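PDB 3AAM: endonuclease IV, which cleaves the phosphodiester backbone of DNA at apurinic or apyrimidinic sites during base excision repair, as a metal-dependent hydrolase. Local coordinates for residues A220-G225 against R264-E269. Sequence-based numbering, arbitrary orientation.
Sequences AHLLQG and RAWLEE
Trp266 points the six-membered end of its indole at two neighbouring leucines, Leu222 and Leu223. The Leu223 methyl CD2 sits at the ring edge, near the ring plane, 3.9 Å from Trp266 CZ2. Leu222 comes in obliquely: its CD2 lies 4.1 Å from Trp266 CZ3 and 4.2 Å from Trp266 CH2. Leu222 CD1 also reaches Trp266 CZ3, at 4.2 Å. The contact is purely apolar and small, burying 128 Å² in all. The indole extends from its helix with CG anti to the carbonyl carbon (chi1 -70°), which carries the benzo end across to the loop. With the indole cut back to an alanine, a gap is likely to open between helix and loop, and both leucine side chains would lose their aromatic partner.

The two leucines are the central residues of a type II beta turn from His221 to Gln224, closed by the hydrogen bond from Gln224 N to His221 O, 3.0 Å. In this TIM barrel the turn follows strand 219-220 and packs against the C-terminal end of helix 253-267. His219, a manganese ligand, lies just upstream; the metal itself is about 14 Å from the Leu222 side chain.

Further out, Trp258 NE1 hydrogen-bonds to Leu222 O, tying the turn to the same helix. Leu231 touches Leu222, while Lys232 and Phe235 of helix 230-235 pack on Trp266. Glu229 touches both Leu223 and Trp266.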
loop_
_atom_site.group_PDB
_atom_site.type_symbol
_atom_site.label_atom_id
_atom_site.label_comp_id
_atom_site.label_asym_id
_atom_site.label_seq_id
_atom_site.Cartn_x
_atom_site.Cartn_y
_atom_site.Cartn_z
ATOM N N ALA A 220 -6.946 -0.982 12.336
ATOM C CA ALA A 220 -6.990 -1.852 13.500
ATOM C C ALA A 220 -6.355 -3.186 13.118
ATOM O O ALA A 220 -6.399 -3.588 11.951
ATOM C CB ALA A 220 -8.430 -2.074 13.947
ATOM N N HIS A 221 -5.755 -3.854 14.100
ATOM C CA HIS A 221 -5.122 -5.153 13.884
ATOM C C HIS A 221 -6.171 -6.159 13.417
ATOM O O HIS A 221 -7.375 -5.926 13.550
ATOM C CB HIS A 221 -4.500 -5.674 15.185
ATOM C CG HIS A 221 -3.419 -4.802 15.741
ATOM N ND1 HIS A 221 -2.277 -4.487 15.036
ATOM C CD2 HIS A 221 -3.295 -4.197 16.946
ATOM C CE1 HIS A 221 -1.496 -3.726 15.782
ATOM N NE2 HIS A 221 -2.091 -3.534 16.947
ATOM N N LEU A 222 -5.713 -7.282 12.876
ATOM C CA LEU A 222 -6.632 -8.315 12.418
ATOM C C LEU A 222 -7.498 -8.783 13.585
ATOM O O LEU A 222 -7.008 -8.972 14.699
ATOM C CB LEU A 222 -5.850 -9.488 11.826
ATOM C CG LEU A 222 -4.937 -9.103 10.657
ATOM C CD1 LEU A 222 -4.167 -10.328 10.193
ATOM C CD2 LEU A 222 -5.758 -8.517 9.518
ATOM N N LEU A 223 -8.789 -8.946 13.312
ATOM C CA LEU A 223 -9.784 -9.374 14.300
ATOM C C LEU A 223 -10.048 -8.363 15.414
ATOM O O LEU A 223 -10.840 -8.635 16.315
ATOM C CB LEU A 223 -9.392 -10.721 14.924
ATOM C CG LEU A 223 -9.340 -11.932 13.985
ATOM C CD1 LEU A 223 -9.152 -13.208 14.806
ATOM C CD2 LEU A 223 -10.624 -12.019 13.175
ATOM N N GLN A 224 -9.411 -7.196 15.354
ATOM C CA GLN A 224 -9.604 -6.188 16.392
ATOM C C GLN A 224 -10.438 -4.982 15.961
ATOM O O GLN A 224 -10.610 -4.031 16.727
ATOM C CB GLN A 224 -8.250 -5.713 16.922
ATOM C CG GLN A 224 -7.491 -6.780 17.694
ATOM C CD GLN A 224 -6.220 -6.251 18.319
ATOM O OE1 GLN A 224 -6.083 -5.047 18.543
ATOM N NE2 GLN A 224 -5.289 -7.148 18.628
ATOM N N GLY A 225 -10.961 -5.034 14.741
ATOM C CA GLY A 225 -11.768 -3.940 14.233
ATOM C C GLY A 225 -13.206 -4.327 13.946
ATOM O O GLY A 225 -13.679 -5.372 14.388
ATOM N N ARG A 264 -1.562 -16.623 9.607
ATOM C CA ARG A 264 -1.227 -18.020 9.411
ATOM C C ARG A 264 -2.393 -18.972 9.615
ATOM O O ARG A 264 -2.488 -19.989 8.930
ATOM C CB ARG A 264 -0.029 -18.375 10.294
ATOM C CG ARG A 264 1.241 -17.773 9.719
ATOM C CD ARG A 264 2.357 -17.568 10.722
ATOM N NE ARG A 264 3.487 -16.931 10.051
ATOM C CZ ARG A 264 4.585 -16.494 10.656
ATOM N NH1 ARG A 264 4.721 -16.616 11.972
ATOM N NH2 ARG A 264 5.552 -15.941 9.935
ATOM N N ALA A 265 -3.290 -18.642 10.538
ATOM C CA ALA A 265 -4.453 -19.489 10.769
ATOM C C ALA A 265 -5.318 -19.422 9.518
ATOM O O ALA A 265 -5.831 -20.435 9.040
ATOM C CB ALA A 265 -5.231 -18.995 11.976
ATOM N N TRP A 266 -5.468 -18.217 8.982
ATOM C CA TRP A 266 -6.263 -18.034 7.778
ATOM C C TRP A 266 -5.640 -18.748 6.594
ATOM O O TRP A 266 -6.332 -19.408 5.830
ATOM C CB TRP A 266 -6.413 -16.546 7.449
ATOM C CG TRP A 266 -7.288 -15.806 8.400
ATOM C CD1 TRP A 266 -8.085 -16.340 9.372
ATOM C CD2 TRP A 266 -7.475 -14.389 8.462
ATOM N NE1 TRP A 266 -8.754 -15.343 10.037
ATOM C CE2 TRP A 266 -8.399 -14.135 9.497
ATOM C CE3 TRP A 266 -6.951 -13.306 7.742
ATOM C CZ2 TRP A 266 -8.812 -12.841 9.834
ATOM C CZ3 TRP A 266 -7.362 -12.018 8.080
ATOM C CH2 TRP A 266 -8.282 -11.800 9.116
ATOM N N LEU A 267 -4.323 -18.623 6.448
ATOM C CA LEU A 267 -3.629 -19.246 5.332
ATOM C C LEU A 267 -3.853 -20.757 5.285
ATOM O O LEU A 267 -3.921 -21.341 4.203
ATOM C CB LEU A 267 -2.132 -18.927 5.403
ATOM C CG LEU A 267 -1.311 -19.189 4.139
ATOM C CD1 LEU A 267 -1.919 -18.453 2.948
ATOM C CD2 LEU A 267 0.119 -18.727 4.374
ATOM N N GLU A 268 -3.977 -21.383 6.453
ATOM C CA GLU A 268 -4.209 -22.828 6.530
ATOM C C GLU A 268 -5.594 -23.198 6.013
ATOM O O GLU A 268 -5.862 -24.362 5.712
ATOM C CB GLU A 268 -4.102 -23.325 7.974
ATOM C CG GLU A 268 -2.706 -23.457 8.532
ATOM C CD GLU A 268 -2.712 -24.138 9.889
ATOM O OE1 GLU A 268 -3.404 -23.637 10.803
ATOM O OE2 GLU A 268 -2.033 -25.175 10.040
ATOM N N GLU A 269 -6.471 -22.205 5.923
ATOM C CA GLU A 269 -7.841 -22.422 5.467
ATOM C C GLU A 269 -8.028 -22.152 3.979
ATOM O O GLU A 269 -9.148 -22.227 3.474
ATOM C CB GLU A 269 -8.801 -21.525 6.253
ATOM C CG GLU A 269 -8.828 -21.772 7.753
ATOM C CD GLU A 269 -9.678 -20.750 8.486
ATOM O OE1 GLU A 269 -10.874 -20.614 8.153
ATOM O OE2 GLU A 269 -9.149 -20.076 9.393
#